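Local coordinates for protein trichomaglin (Trichosanthes lepiniana, PDB 1SGL) that probably cleaves RNA as an S-like ribonuclease of the T2 family, a hydrolase of phosphodiester bonds, at residues P37-I42 with N131-L136; K167-E172 with V195-R200; G174-L179 with V202-I207. One frame throughout, in Å; residues are numbered along the deposited sequence.

Overall arrangement
Followed from the N terminus, the chain first brings P37-I42, at the start of strand 40-47, against N131-L136, at the start of helix 132-139; contact 1 thereby closes a loop with 88 residues between its segments. Contacts 2 and 3 lie further along and cross each other: the order is K167-E172, G174-L179, V195-R200, V202-I207. Each of the two has 22 residues between its segments and together they fasten the C-terminal tail to neighbouring strands 167-170 and 176-184. All three contacts reach the same antiparallel sheet. Contacts 1 and 3 meet at T38 with I207 and at F40 with L179, whereas contacts 1 and 2 stay about 5 Å apart at their nearest atoms.

Contact 1 (P37-I42 with N131-L136); sequences PTQFTI and NVDKAL
The polar link of this contact is one hydrogen bond from F40 N to D133 OD1, 2.8 Å long and close to straight (168° at the hydrogen). It uses the syn lone pair of OD1, the one on the side of OD2. D133 reaches the strand because its CG lies beside its own backbone N and anti to the carbonyl carbon (chi1 -67°).

A second kind of contact is planar stacking. The amide of Q39 lies over the D133 carboxylate with the planes 10° apart and Q39 CD 4.0 Å from D133 CG. Replacing D133 with an alanine would probably leave the F40 amide without this acceptor and the Q39 amide without its stacking partner.

Apolar packing completes the interface. L136 CD1 meets the F40 ring at its edge, in plane, 3.8 Å from F40 CE1, while V132 CG2 approaches F40 CD1 obliquely at 4.0 Å. Beyond the two segments, W14 packs edge-to-face with the same ring, and L12 touches both F40 and V132, so the helix start is seated against strands 7-14 and 40-47 of the T2 ribonuclease sheet.

N131 caps the helix: K134 N donates to N131 OD1 at 3.0 Å, from well out of the carbonyl plane. D133 stands in that first turn, where the helix N terminus would tend to stabilise a negative carboxylate. Against this, D133 OD2 lies only 3.0 Å from F40 O, an acceptor-acceptor approach in a buried setting that may raise the carboxylate's proton affinity.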
loop_
_atom_site.group_PDB
_atom_site.type_symbol
_atom_site.label_atom_id
_atom_site.label_comp_id
_atom_site.label_asym_id
_atom_site.label_seq_id
_atom_site.Cartn_x
_atom_site.Cartn_y
_atom_site.Cartn_z
ATOM N N PRO A 37 4.007 16.202 4.555
ATOM C CA PRO A 37 5.188 15.455 4.114
ATOM C C PRO A 37 4.841 14.267 3.223
ATOM O O PRO A 37 3.765 13.681 3.327
ATOM C CB PRO A 37 5.836 15.031 5.427
ATOM C CG PRO A 37 4.654 14.852 6.332
ATOM C CD PRO A 37 3.823 16.077 6.011
ATOM N N THR A 38 5.767 13.931 2.335
ATOM C CA THR A 38 5.596 12.817 1.421
ATOM C C THR A 38 5.782 11.542 2.229
ATOM O O THR A 38 6.715 11.436 3.020
ATOM C CB THR A 38 6.642 12.893 0.293
ATOM O OG1 THR A 38 6.428 14.094 -0.454
ATOM C CG2 THR A 38 6.531 11.701 -0.635
ATOM N N GLN A 39 4.892 10.578 2.034
ATOM C CA GLN A 39 4.973 9.332 2.781
ATOM C C GLN A 39 4.468 8.126 2.012
ATOM O O GLN A 39 3.956 8.249 0.895
ATOM C CB GLN A 39 4.143 9.435 4.054
ATOM C CG GLN A 39 4.525 10.556 4.991
ATOM C CD GLN A 39 3.803 10.433 6.315
ATOM O OE1 GLN A 39 2.573 10.316 6.354
ATOM N NE2 GLN A 39 4.560 10.449 7.410
ATOM N N PHE A 40 4.624 6.958 2.630
ATOM C CA PHE A 40 4.114 5.720 2.062
ATOM C C PHE A 40 2.641 5.689 2.461
ATOM O O PHE A 40 2.313 5.946 3.617
ATOM C CB PHE A 40 4.789 4.487 2.673
ATOM C CG PHE A 40 6.068 4.086 1.997
ATOM C CD1 PHE A 40 7.296 4.307 2.614
ATOM C CD2 PHE A 40 6.046 3.502 0.738
ATOM C CE1 PHE A 40 8.492 3.945 1.976
ATOM C CE2 PHE A 40 7.231 3.141 0.092
ATOM C CZ PHE A 40 8.452 3.360 0.710
ATOM N N THR A 41 1.764 5.398 1.509
ATOM C CA THR A 41 0.331 5.295 1.788
ATOM C C THR A 41 -0.126 3.893 1.376
ATOM O O THR A 41 0.579 3.174 0.663
ATOM C CB THR A 41 -0.499 6.354 1.009
ATOM O OG1 THR A 41 -0.298 6.187 -0.401
ATOM C CG2 THR A 41 -0.081 7.771 1.429
ATOM N N ILE A 42 -1.310 3.515 1.829
ATOM C CA ILE A 42 -1.862 2.195 1.550
ATOM C C ILE A 42 -2.417 2.022 0.146
ATOM O O ILE A 42 -3.171 2.863 -0.337
ATOM C CB ILE A 42 -3.010 1.879 2.535
ATOM C CG1 ILE A 42 -2.478 1.907 3.967
ATOM C CG2 ILE A 42 -3.658 0.537 2.188
ATOM C CD1 ILE A 42 -3.566 2.014 5.001
ATOM N N ASN A 131 4.032 0.819 11.445
ATOM C CA ASN A 131 4.210 1.992 10.608
ATOM C C ASN A 131 5.606 2.206 10.027
ATOM O O ASN A 131 6.536 2.619 10.728
ATOM C CB ASN A 131 3.783 3.235 11.381
ATOM C CG ASN A 131 3.529 4.409 10.477
ATOM O OD1 ASN A 131 4.400 4.815 9.710
ATOM N ND2 ASN A 131 2.323 4.962 10.548
ATOM N N VAL A 132 5.733 1.959 8.727
ATOM C CA VAL A 132 7.012 2.128 8.071
ATOM C C VAL A 132 7.440 3.593 8.001
ATOM O O VAL A 132 8.629 3.883 8.083
ATOM C CB VAL A 132 7.004 1.518 6.650
ATOM C CG1 VAL A 132 6.624 0.039 6.729
ATOM C CG2 VAL A 132 6.033 2.275 5.758
ATOM N N ASP A 133 6.488 4.516 7.864
ATOM C CA ASP A 133 6.852 5.928 7.785
ATOM C C ASP A 133 7.594 6.368 9.050
ATOM O O ASP A 133 8.620 7.054 8.974
ATOM C CB ASP A 133 5.613 6.800 7.569
ATOM C CG ASP A 133 4.966 6.566 6.209
ATOM O OD1 ASP A 133 5.667 6.678 5.181
ATOM O OD2 ASP A 133 3.754 6.268 6.172
ATOM N N LYS A 134 7.080 5.951 10.204
ATOM C CA LYS A 134 7.688 6.287 11.487
ATOM C C LYS A 134 9.087 5.664 11.615
ATOM O O LYS A 134 10.011 6.291 12.131
ATOM C CB LYS A 134 6.794 5.804 12.629
ATOM C CG LYS A 134 7.192 6.341 13.993
ATOM C CD LYS A 134 6.922 7.841 14.102
ATOM C CE LYS A 134 7.029 8.324 15.552
ATOM N NZ LYS A 134 6.471 9.707 15.736
ATOM N N ALA A 135 9.239 4.433 11.140
ATOM C CA ALA A 135 10.527 3.758 11.190
ATOM C C ALA A 135 11.567 4.534 10.385
ATOM O O ALA A 135 12.658 4.825 10.884
ATOM C CB ALA A 135 10.401 2.352 10.646
ATOM N N LEU A 136 11.229 4.878 9.147
ATOM C CA LEU A 136 12.159 5.609 8.293
ATOM C C LEU A 136 12.514 6.969 8.863
ATOM O O LEU A 136 13.678 7.354 8.868
ATOM C CB LEU A 136 11.588 5.784 6.887
ATOM C CG LEU A 136 11.353 4.520 6.058
ATOM C CD1 LEU A 136 10.986 4.941 4.634
ATOM C CD2 LEU A 136 12.602 3.640 6.047
#

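Contact 2 (K167-E172 with V195-R200); sequences KLRCDE and VGSCPR. With SO4 (sulfate ion), chain D; SO4 (sulfate ion), chain E.
From K167 to C170 and from V195 to P199 the backbones run 38° apart and draw together, the CA separation falling from 6.7 Å for K167 and V195 to 5.0 Å for C170 and C198. A disulfide cross-link ties strand 167-170 of the antiparallel T2 ribonuclease sheet to the loop that leads into strand 201-203. Two waters bridge the backbones. One donates to L168 O and accepts from C198 N; the other donates to both D171 O and S197 O.

Between these bridges a side chain takes the acceptor's part. S197 OG lies anti to its own backbone N (chi1 170°), which carries it toward the strand to receive C170 N at 2.9 Å in a nearly straight bond. The disulfide itself joins C170 SG and C198 SG at 2.0 Å with a chi3 of 96°, near the relaxed right angle. P199 CD packs on C170 SG, and L168 CB on C198 SG.

At the other end V195 CG1 meets K167 CG at 3.6 Å, the two side chains crossing at about a right angle. K167 then bends at chi3 and leaves the loop for a sulfate ion, probably from the crystallisation liquor, which S180 and R46 also bind. R169 lies close to the same anion, its NH1 3.6 Å from sulfate O1. K167 NZ donates to sulfate O4 at 2.8 Å.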
loop_
_atom_site.group_PDB
_atom_site.type_symbol
_atom_site.label_atom_id
_atom_site.label_comp_id
_atom_site.label_asym_id
_atom_site.label_seq_id
_atom_site.Cartn_x
_atom_site.Cartn_y
_atom_site.Cartn_z
ATOM N N LYS A 167 9.442 -6.173 1.043
ATOM C CA LYS A 167 9.736 -6.350 -0.367
ATOM C C LYS A 167 9.696 -4.951 -1.003
ATOM O O LYS A 167 8.682 -4.264 -0.939
ATOM C CB LYS A 167 8.679 -7.271 -0.988
ATOM C CG LYS A 167 8.809 -7.473 -2.483
ATOM C CD LYS A 167 8.093 -8.745 -2.941
ATOM C CE LYS A 167 6.632 -8.771 -2.515
ATOM N NZ LYS A 167 5.905 -9.964 -3.051
ATOM N N LEU A 168 10.809 -4.514 -1.586
ATOM C CA LEU A 168 10.872 -3.199 -2.220
ATOM C C LEU A 168 10.846 -3.327 -3.733
ATOM O O LEU A 168 11.426 -4.256 -4.299
ATOM C CB LEU A 168 12.144 -2.457 -1.820
ATOM C CG LEU A 168 12.171 -1.578 -0.567
ATOM C CD1 LEU A 168 11.333 -0.329 -0.806
ATOM C CD2 LEU A 168 11.678 -2.359 0.636
ATOM N N ARG A 169 10.167 -2.387 -4.381
ATOM C CA ARG A 169 10.065 -2.369 -5.828
ATOM C C ARG A 169 10.337 -0.941 -6.310
ATOM O O ARG A 169 9.727 0.011 -5.823
ATOM C CB ARG A 169 8.674 -2.827 -6.250
ATOM C CG ARG A 169 8.590 -3.251 -7.706
ATOM C CD ARG A 169 7.782 -4.546 -7.834
ATOM N NE ARG A 169 7.879 -5.123 -9.169
ATOM C CZ ARG A 169 7.358 -6.296 -9.514
ATOM N NH1 ARG A 169 6.696 -7.023 -8.620
ATOM N NH2 ARG A 169 7.505 -6.745 -10.756
ATOM N N CYS A 170 11.271 -0.806 -7.248
ATOM C CA CYS A 170 11.673 0.486 -7.807
ATOM C C CYS A 170 11.359 0.558 -9.297
ATOM O O CYS A 170 11.176 -0.471 -9.939
ATOM C CB CYS A 170 13.188 0.689 -7.647
ATOM S SG CYS A 170 13.753 1.003 -5.948
ATOM N N ASP A 171 11.277 1.768 -9.847
ATOM C CA ASP A 171 11.066 1.868 -11.281
ATOM C C ASP A 171 12.473 1.726 -11.882
ATOM O O ASP A 171 13.432 1.458 -11.155
ATOM C CB ASP A 171 10.400 3.198 -11.687
ATOM C CG ASP A 171 11.163 4.423 -11.218
ATOM O OD1 ASP A 171 12.380 4.340 -10.958
ATOM O OD2 ASP A 171 10.526 5.491 -11.132
ATOM N N GLU A 172 12.608 1.900 -13.190
ATOM C CA GLU A 172 13.911 1.731 -13.827
ATOM C C GLU A 172 14.916 2.873 -13.661
ATOM O O GLU A 172 16.089 2.729 -14.017
ATOM C CB GLU A 172 13.706 1.383 -15.304
ATOM C CG GLU A 172 13.031 0.020 -15.475
ATOM C CD GLU A 172 12.914 -0.421 -16.920
ATOM O OE1 GLU A 172 13.704 0.056 -17.760
ATOM O OE2 GLU A 172 12.041 -1.261 -17.213
ATOM N N VAL A 195 13.323 -10.339 -3.589
ATOM C CA VAL A 195 13.105 -9.941 -4.977
ATOM C C VAL A 195 14.201 -8.985 -5.456
ATOM O O VAL A 195 14.780 -8.240 -4.667
ATOM C CB VAL A 195 11.744 -9.232 -5.155
ATOM C CG1 VAL A 195 11.764 -7.876 -4.447
ATOM C CG2 VAL A 195 11.444 -9.049 -6.630
ATOM N N GLY A 196 14.482 -9.015 -6.753
ATOM C CA GLY A 196 15.492 -8.133 -7.306
ATOM C C GLY A 196 14.816 -7.050 -8.121
ATOM O O GLY A 196 14.260 -7.324 -9.184
ATOM N N SER A 197 14.837 -5.820 -7.624
ATOM C CA SER A 197 14.203 -4.725 -8.348
ATOM C C SER A 197 14.969 -3.424 -8.227
ATOM O O SER A 197 15.282 -2.774 -9.222
ATOM C CB SER A 197 12.774 -4.504 -7.840
ATOM O OG SER A 197 12.226 -3.304 -8.370
ATOM N N CYS A 198 15.268 -3.048 -6.994
ATOM C CA CYS A 198 15.962 -1.807 -6.732
ATOM C C CYS A 198 17.476 -1.898 -6.820
ATOM O O CYS A 198 18.067 -2.907 -6.449
ATOM C CB CYS A 198 15.583 -1.300 -5.348
ATOM S SG CYS A 198 13.835 -0.855 -5.145
ATOM N N PRO A 199 18.122 -0.834 -7.322
ATOM C CA PRO A 199 19.581 -0.805 -7.439
ATOM C C PRO A 199 20.129 -0.516 -6.039
ATOM O O PRO A 199 19.346 -0.355 -5.101
ATOM C CB PRO A 199 19.820 0.338 -8.413
ATOM C CG PRO A 199 18.706 1.292 -8.073
ATOM C CD PRO A 199 17.517 0.367 -7.929
ATOM N N ARG A 200 21.451 -0.435 -5.900
ATOM C CA ARG A 200 22.076 -0.190 -4.598
ATOM C C ARG A 200 21.709 1.163 -3.997
ATOM O O ARG A 200 21.613 1.298 -2.782
ATOM C CB ARG A 200 23.606 -0.299 -4.695
ATOM C CG ARG A 200 24.298 -0.284 -3.325
ATOM C CD ARG A 200 25.819 -0.304 -3.440
ATOM N NE ARG A 200 26.237 -1.119 -4.568
ATOM C CZ ARG A 200 25.926 -2.402 -4.722
ATOM N NH1 ARG A 200 25.198 -3.031 -3.804
ATOM N NH2 ARG A 200 26.312 -3.046 -5.818
HETATM S S SO4 D . 4.310 -7.174 -4.933
HETATM O O1 SO4 D . 3.896 -6.786 -6.297
HETATM O O2 SO4 D . 3.468 -6.474 -3.939
HETATM O O3 SO4 D . 5.725 -6.795 -4.745
HETATM O O4 SO4 D . 4.153 -8.633 -4.765
HETATM S S SO4 E . 9.602 4.331 -15.739
HETATM O O1 SO4 E . 8.469 3.928 -16.598
HETATM O O2 SO4 E . 10.733 4.761 -16.583
HETATM O O3 SO4 E . 10.023 3.183 -14.910
HETATM O O4 SO4 E . 9.178 5.451 -14.876
HETATM O O HOH W 1 14.361 -4.231 -4.661
HETATM O O HOH W 2 14.987 -0.734 -10.826
#

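Contact 3 (G174-L179 with V202-I207); sequences GLVQKL and VSLPEI
G174 O and S203 O are the two acceptors that join these segments, each engaged by a backbone N-H from across the contact. S203 N donates to G174 O at 3.1 Å, bent to 152° at the hydrogen. V176 N gives S203 O a straighter bond of 3.2 Å (177°). G174 O has a further, weaker visitor in V202 CA, whose C-H contact with it measures 3.4 Å.

Other polar atoms here find mates outside the two segments. L175 N goes to D171 OD1, V176 O to T17 OG1 and P205 O to W14 NE1. I207 N is bonded to T38 OG1, while V202 has a backbone bond with Y149.

Apolar groups lie around the two bonds. V176 is the main wedge: its CG2 faces V202 CG2 at 3.8 Å and its CB meets L204 CD2 at the same distance. L175 CD2 packs on P205 CG, and L175 CD1 comes to 3.2 Å from S203 OG, a tight, purely packing approach. G174 has a positive phi, and at its backbone angles a CB would press on the carbonyl O of the residue before.

The bond pattern, with L175 centred on S203 and the register advancing together from G174 and V202 to V176 and L204, is that of a single parallel beta bridge. It couples strand 201-203 to the start of strand 176-184, where Q177 and K178 together oppose R169 in a classic beta bulge.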
loop_
_atom_site.group_PDB
_atom_site.type_symbol
_atom_site.label_atom_id
_atom_site.label_comp_id
_atom_site.label_asym_id
_atom_site.label_seq_id
_atom_site.Cartn_x
_atom_site.Cartn_y
_atom_site.Cartn_z
ATOM N N GLY A 174 15.504 4.049 -10.703
ATOM C CA GLY A 174 15.923 3.926 -9.319
ATOM C C GLY A 174 15.028 4.596 -8.282
ATOM O O GLY A 174 15.476 4.865 -7.165
ATOM N N LEU A 175 13.780 4.889 -8.634
ATOM C CA LEU A 175 12.863 5.507 -7.681
ATOM C C LEU A 175 12.052 4.424 -7.000
ATOM O O LEU A 175 11.580 3.492 -7.649
ATOM C CB LEU A 175 11.908 6.488 -8.374
ATOM C CG LEU A 175 12.403 7.924 -8.614
ATOM C CD1 LEU A 175 13.668 7.920 -9.463
ATOM C CD2 LEU A 175 11.311 8.731 -9.307
ATOM N N VAL A 176 11.908 4.543 -5.684
ATOM C CA VAL A 176 11.131 3.583 -4.910
ATOM C C VAL A 176 9.658 3.779 -5.253
ATOM O O VAL A 176 9.134 4.893 -5.167
ATOM C CB VAL A 176 11.318 3.802 -3.390
ATOM C CG1 VAL A 176 10.325 2.937 -2.616
ATOM C CG2 VAL A 176 12.750 3.463 -2.982
ATOM N N GLN A 177 8.991 2.706 -5.657
ATOM C CA GLN A 177 7.581 2.808 -5.999
ATOM C C GLN A 177 6.682 2.206 -4.945
ATOM O O GLN A 177 5.693 2.810 -4.546
ATOM C CB GLN A 177 7.266 2.099 -7.318
ATOM C CG GLN A 177 7.825 2.742 -8.555
ATOM C CD GLN A 177 7.432 1.979 -9.808
ATOM O OE1 GLN A 177 7.602 0.760 -9.888
ATOM N NE2 GLN A 177 6.907 2.693 -10.792
ATOM N N LYS A 178 7.028 1.004 -4.510
ATOM C CA LYS A 178 6.211 0.289 -3.551
ATOM C C LYS A 178 7.035 -0.446 -2.507
ATOM O O LYS A 178 8.187 -0.812 -2.736
ATOM C CB LYS A 178 5.343 -0.726 -4.303
ATOM C CG LYS A 178 4.654 -0.148 -5.530
ATOM C CD LYS A 178 4.210 -1.229 -6.526
ATOM C CE LYS A 178 3.078 -2.095 -5.987
ATOM N NZ LYS A 178 3.496 -2.934 -4.836
ATOM N N LEU A 179 6.420 -0.661 -1.357
ATOM C CA LEU A 179 7.045 -1.383 -0.271
ATOM C C LEU A 179 5.933 -2.255 0.273
ATOM O O LEU A 179 4.862 -1.756 0.618
ATOM C CB LEU A 179 7.563 -0.422 0.804
ATOM C CG LEU A 179 8.318 -1.089 1.963
ATOM C CD1 LEU A 179 9.193 -0.060 2.670
ATOM C CD2 LEU A 179 7.329 -1.726 2.936
ATOM N N VAL A 202 18.908 4.345 -4.030
ATOM C CA VAL A 202 17.564 4.684 -4.454
ATOM C C VAL A 202 17.158 6.079 -4.027
ATOM O O VAL A 202 17.813 6.714 -3.199
ATOM C CB VAL A 202 16.533 3.669 -3.901
ATOM C CG1 VAL A 202 16.854 2.272 -4.410
ATOM C CG2 VAL A 202 16.527 3.700 -2.374
ATOM N N SER A 203 16.072 6.564 -4.605
ATOM C CA SER A 203 15.605 7.888 -4.259
ATOM C C SER A 203 14.162 7.854 -3.796
ATOM O O SER A 203 13.360 7.047 -4.264
ATOM C CB SER A 203 15.769 8.834 -5.452
ATOM O OG SER A 203 15.011 8.400 -6.558
ATOM N N LEU A 204 13.863 8.729 -2.841
ATOM C CA LEU A 204 12.539 8.880 -2.259
ATOM C C LEU A 204 12.162 10.325 -2.545
ATOM O O LEU A 204 12.278 11.190 -1.682
ATOM C CB LEU A 204 12.596 8.640 -0.745
ATOM C CG LEU A 204 12.874 7.204 -0.279
ATOM C CD1 LEU A 204 13.241 7.187 1.201
ATOM C CD2 LEU A 204 11.649 6.348 -0.523
ATOM N N PRO A 205 11.719 10.607 -3.776
ATOM C CA PRO A 205 11.339 11.972 -4.150
ATOM C C PRO A 205 10.118 12.511 -3.412
ATOM O O PRO A 205 9.250 11.750 -2.968
ATOM C CB PRO A 205 11.106 11.862 -5.655
ATOM C CG PRO A 205 10.580 10.464 -5.805
ATOM C CD PRO A 205 11.491 9.668 -4.892
ATOM N N GLU A 206 10.063 13.833 -3.278
ATOM C CA GLU A 206 8.933 14.467 -2.615
ATOM C C GLU A 206 7.836 14.633 -3.656
ATOM O O GLU A 206 8.091 14.544 -4.861
ATOM C CB GLU A 206 9.322 15.848 -2.091
ATOM C CG GLU A 206 10.610 15.895 -1.293
ATOM C CD GLU A 206 11.042 17.322 -1.002
ATOM O OE1 GLU A 206 10.427 17.968 -0.129
ATOM O OE2 GLU A 206 11.985 17.805 -1.661
ATOM N N ILE A 207 6.615 14.865 -3.192
ATOM C CA ILE A 207 5.505 15.078 -4.105
ATOM C C ILE A 207 5.792 16.387 -4.830
ATOM O O ILE A 207 6.140 17.383 -4.203
ATOM C CB ILE A 207 4.176 15.198 -3.347
ATOM C CG1 ILE A 207 3.803 13.841 -2.743
ATOM C CG2 ILE A 207 3.086 15.695 -4.281
ATOM C CD1 ILE A 207 2.624 13.895 -1.789
#